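Local coordinates for putative uncharacterized protein (Staphylococcus aureus subsp. aureus Mu50, PDB 3FYM) that probably binds DNA through an N-terminal soluble helix-turn-helix domain and is probably held at the membrane by its C-terminal part, at residues 39-44 with 52-57. Sequence-based numbering, arbitrary orientation.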
loop_
_atom_site.group_PDB
_atom_site.type_symbol
_atom_site.label_atom_id
_atom_site.label_comp_id
_atom_site.label_asym_id
_atom_site.label_seq_id
_atom_site.Cartn_x
_atom_site.Cartn_y
_atom_site.Cartn_z
ATOM N N ASN A 39 -2.815 7.544 -1.645
ATOM C CA ASN A 39 -4.231 7.116 -1.649
ATOM C C ASN A 39 -4.866 7.280 -3.033
ATOM O O ASN A 39 -6.081 7.438 -3.162
ATOM C CB ASN A 39 -5.066 7.768 -0.555
ATOM C CG ASN A 39 -4.971 7.065 0.806
ATOM O OD1 ASN A 39 -3.885 6.794 1.282
ATOM N ND2 ASN A 39 -6.100 6.835 1.444
ATOM N N GLU A 40 -4.062 7.173 -4.085
ATOM C CA GLU A 40 -4.518 7.308 -5.463
ATOM C C GLU A 40 -4.941 5.970 -6.027
ATOM O O GLU A 40 -4.447 5.484 -7.064
ATOM C CB GLU A 40 -3.418 7.942 -6.318
ATOM C CG GLU A 40 -3.128 9.392 -5.945
ATOM C CD GLU A 40 -1.842 9.955 -6.502
ATOM O OE1 GLU A 40 -0.952 9.208 -6.940
ATOM O OE2 GLU A 40 -1.705 11.212 -6.454
ATOM N N PHE A 41 -5.876 5.300 -5.351
ATOM C CA PHE A 41 -6.218 3.928 -5.739
ATOM C C PHE A 41 -6.878 3.845 -7.106
ATOM O O PHE A 41 -6.740 2.828 -7.803
ATOM C CB PHE A 41 -7.132 3.292 -4.678
ATOM C CG PHE A 41 -6.518 3.295 -3.301
ATOM C CD1 PHE A 41 -7.036 4.089 -2.311
ATOM C CD2 PHE A 41 -5.431 2.521 -3.036
ATOM C CE1 PHE A 41 -6.476 4.146 -1.055
ATOM C CE2 PHE A 41 -4.863 2.545 -1.780
ATOM C CZ PHE A 41 -5.377 3.369 -0.805
ATOM N N ASP A 42 -7.577 4.915 -7.509
ATOM C CA ASP A 42 -8.185 4.903 -8.842
ATOM C C ASP A 42 -7.145 5.032 -9.961
ATOM O O ASP A 42 -7.515 4.885 -11.127
ATOM C CB ASP A 42 -9.227 6.003 -8.992
ATOM C CG ASP A 42 -8.783 7.361 -8.660
ATOM O OD1 ASP A 42 -7.617 7.616 -8.374
ATOM O OD2 ASP A 42 -9.636 8.266 -8.581
ATOM N N GLN A 43 -5.895 5.274 -9.626
ATOM C CA GLN A 43 -4.830 5.320 -10.621
ATOM C C GLN A 43 -4.122 3.961 -10.734
ATOM O O GLN A 43 -3.203 3.822 -11.557
ATOM C CB GLN A 43 -3.873 6.453 -10.294
ATOM C CG GLN A 43 -4.588 7.788 -10.246
ATOM C CD GLN A 43 -3.663 8.973 -10.158
ATOM O OE1 GLN A 43 -4.009 9.954 -9.469
ATOM N NE2 GLN A 43 -2.596 8.996 -10.900
ATOM N N LEU A 44 -4.527 2.956 -9.973
ATOM C CA LEU A 44 -4.015 1.619 -10.171
ATOM C C LEU A 44 -4.716 0.994 -11.378
ATOM O O LEU A 44 -5.941 1.077 -11.474
ATOM C CB LEU A 44 -4.261 0.780 -8.942
ATOM C CG LEU A 44 -3.611 1.296 -7.640
ATOM C CD1 LEU A 44 -4.075 0.437 -6.484
ATOM C CD2 LEU A 44 -2.100 1.404 -7.744
ATOM N N GLY A 52 -4.144 -5.978 -1.732
ATOM C CA GLY A 52 -2.977 -6.813 -1.840
ATOM C C GLY A 52 -1.678 -6.015 -1.931
ATOM O O GLY A 52 -0.653 -6.463 -1.375
ATOM N N PHE A 53 -1.694 -4.896 -2.602
ATOM C CA PHE A 53 -0.506 -4.028 -2.644
ATOM C C PHE A 53 -0.189 -3.479 -1.257
ATOM O O PHE A 53 0.981 -3.451 -0.835
ATOM C CB PHE A 53 -0.670 -2.898 -3.621
ATOM C CG PHE A 53 -0.697 -3.242 -5.066
ATOM C CD1 PHE A 53 -1.235 -2.379 -5.990
ATOM C CD2 PHE A 53 -0.163 -4.396 -5.555
ATOM C CE1 PHE A 53 -1.163 -2.596 -7.346
ATOM C CE2 PHE A 53 -0.094 -4.620 -6.936
ATOM C CZ PHE A 53 -0.612 -3.727 -7.817
ATOM N N ILE A 54 -1.210 -2.969 -0.564
ATOM C CA ILE A 54 -1.008 -2.474 0.809
ATOM C C ILE A 54 -0.433 -3.570 1.679
ATOM O O ILE A 54 0.458 -3.321 2.487
ATOM C CB ILE A 54 -2.338 -1.926 1.357
ATOM C CG1 ILE A 54 -2.707 -0.594 0.688
ATOM C CG2 ILE A 54 -2.288 -1.745 2.872
ATOM C CD1 ILE A 54 -4.138 -0.182 0.904
ATOM N N ARG A 55 -0.962 -4.772 1.566
ATOM C CA ARG A 55 -0.513 -5.907 2.368
ATOM C C ARG A 55 0.963 -6.221 2.135
ATOM O O ARG A 55 1.717 -6.449 3.091
ATOM C CB ARG A 55 -1.382 -7.121 2.056
ATOM C CG ARG A 55 -1.070 -8.370 2.771
ATOM C CD ARG A 55 -2.062 -9.493 2.437
ATOM N NE ARG A 55 -3.442 -9.072 2.797
ATOM C CZ ARG A 55 -3.902 -9.088 4.047
ATOM N NH1 ARG A 55 -5.099 -8.650 4.276
ATOM N NH2 ARG A 55 -3.162 -9.530 5.033
ATOM N N LYS A 56 1.380 -6.235 0.875
ATOM C CA LYS A 56 2.768 -6.552 0.597
ATOM C C LYS A 56 3.684 -5.449 1.104
ATOM O O LYS A 56 4.743 -5.717 1.672
ATOM C CB LYS A 56 2.928 -6.789 -0.905
ATOM C CG LYS A 56 4.326 -7.247 -1.255
ATOM C CD LYS A 56 4.736 -8.533 -0.566
ATOM C CE LYS A 56 6.102 -9.026 -1.000
ATOM N NZ LYS A 56 6.318 -10.412 -0.486
ATOM N N TYR A 57 3.307 -4.185 0.873
ATOM C CA TYR A 57 4.054 -3.048 1.405
ATOM C C TYR A 57 4.199 -3.197 2.910
ATOM O O TYR A 57 5.307 -3.156 3.473
ATOM C CB TYR A 57 3.385 -1.781 0.917
ATOM C CG TYR A 57 4.029 -0.458 1.149
ATOM C CD1 TYR A 57 4.887 -0.152 2.206
ATOM C CD2 TYR A 57 3.737 0.596 0.292
ATOM C CE1 TYR A 57 5.430 1.058 2.400
ATOM C CE2 TYR A 57 4.280 1.866 0.469
ATOM C CZ TYR A 57 5.117 2.111 1.521
ATOM O OH TYR A 57 5.699 3.302 1.759
#
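The CD1 methyl of Ile54, on helix 50-60, touches the ring of Phe41, which opens the 3-10 segment 41-43. From CB of Ile54 the chain splits. The CG1 branch lies anti to the carbonyl carbon (chi1 -72°) and carries CD1 outward in an extended run (chi2 165°). CD1 alone of this side chain reaches the Phe41 ring, with CE2 of Phe41 3.9 Å from CD1 of Ile54. CZ of Phe41 lies 4.1 Å from CD1 of Ile54. The methyl comes obliquely to the ring, and the two side chains meet nearly perpendicular. Both residues are buried in the helix-turn-helix domain, where Ile36 of helix 30-37 also packs on Ile54. Helix 30-37 ends in a Schellman motif with Asn39 as C-prime residue, and an inverse gamma turn centred on Glu40 then leads into the 3-10 segment. Leu44 makes the second contact. It lies alongside Phe53, the two side chains running opposite ways. Leu44 CD1 meets the edge of the Phe53 ring, 4.0 Å from Phe53 CD1. Leu44 CD2 lies 4.1 Å from Phe53 CE1. No hydrogen bond joins the two segments. Met32 touches Leu44, and Ile36 touches Phe53, both from helix 30-37.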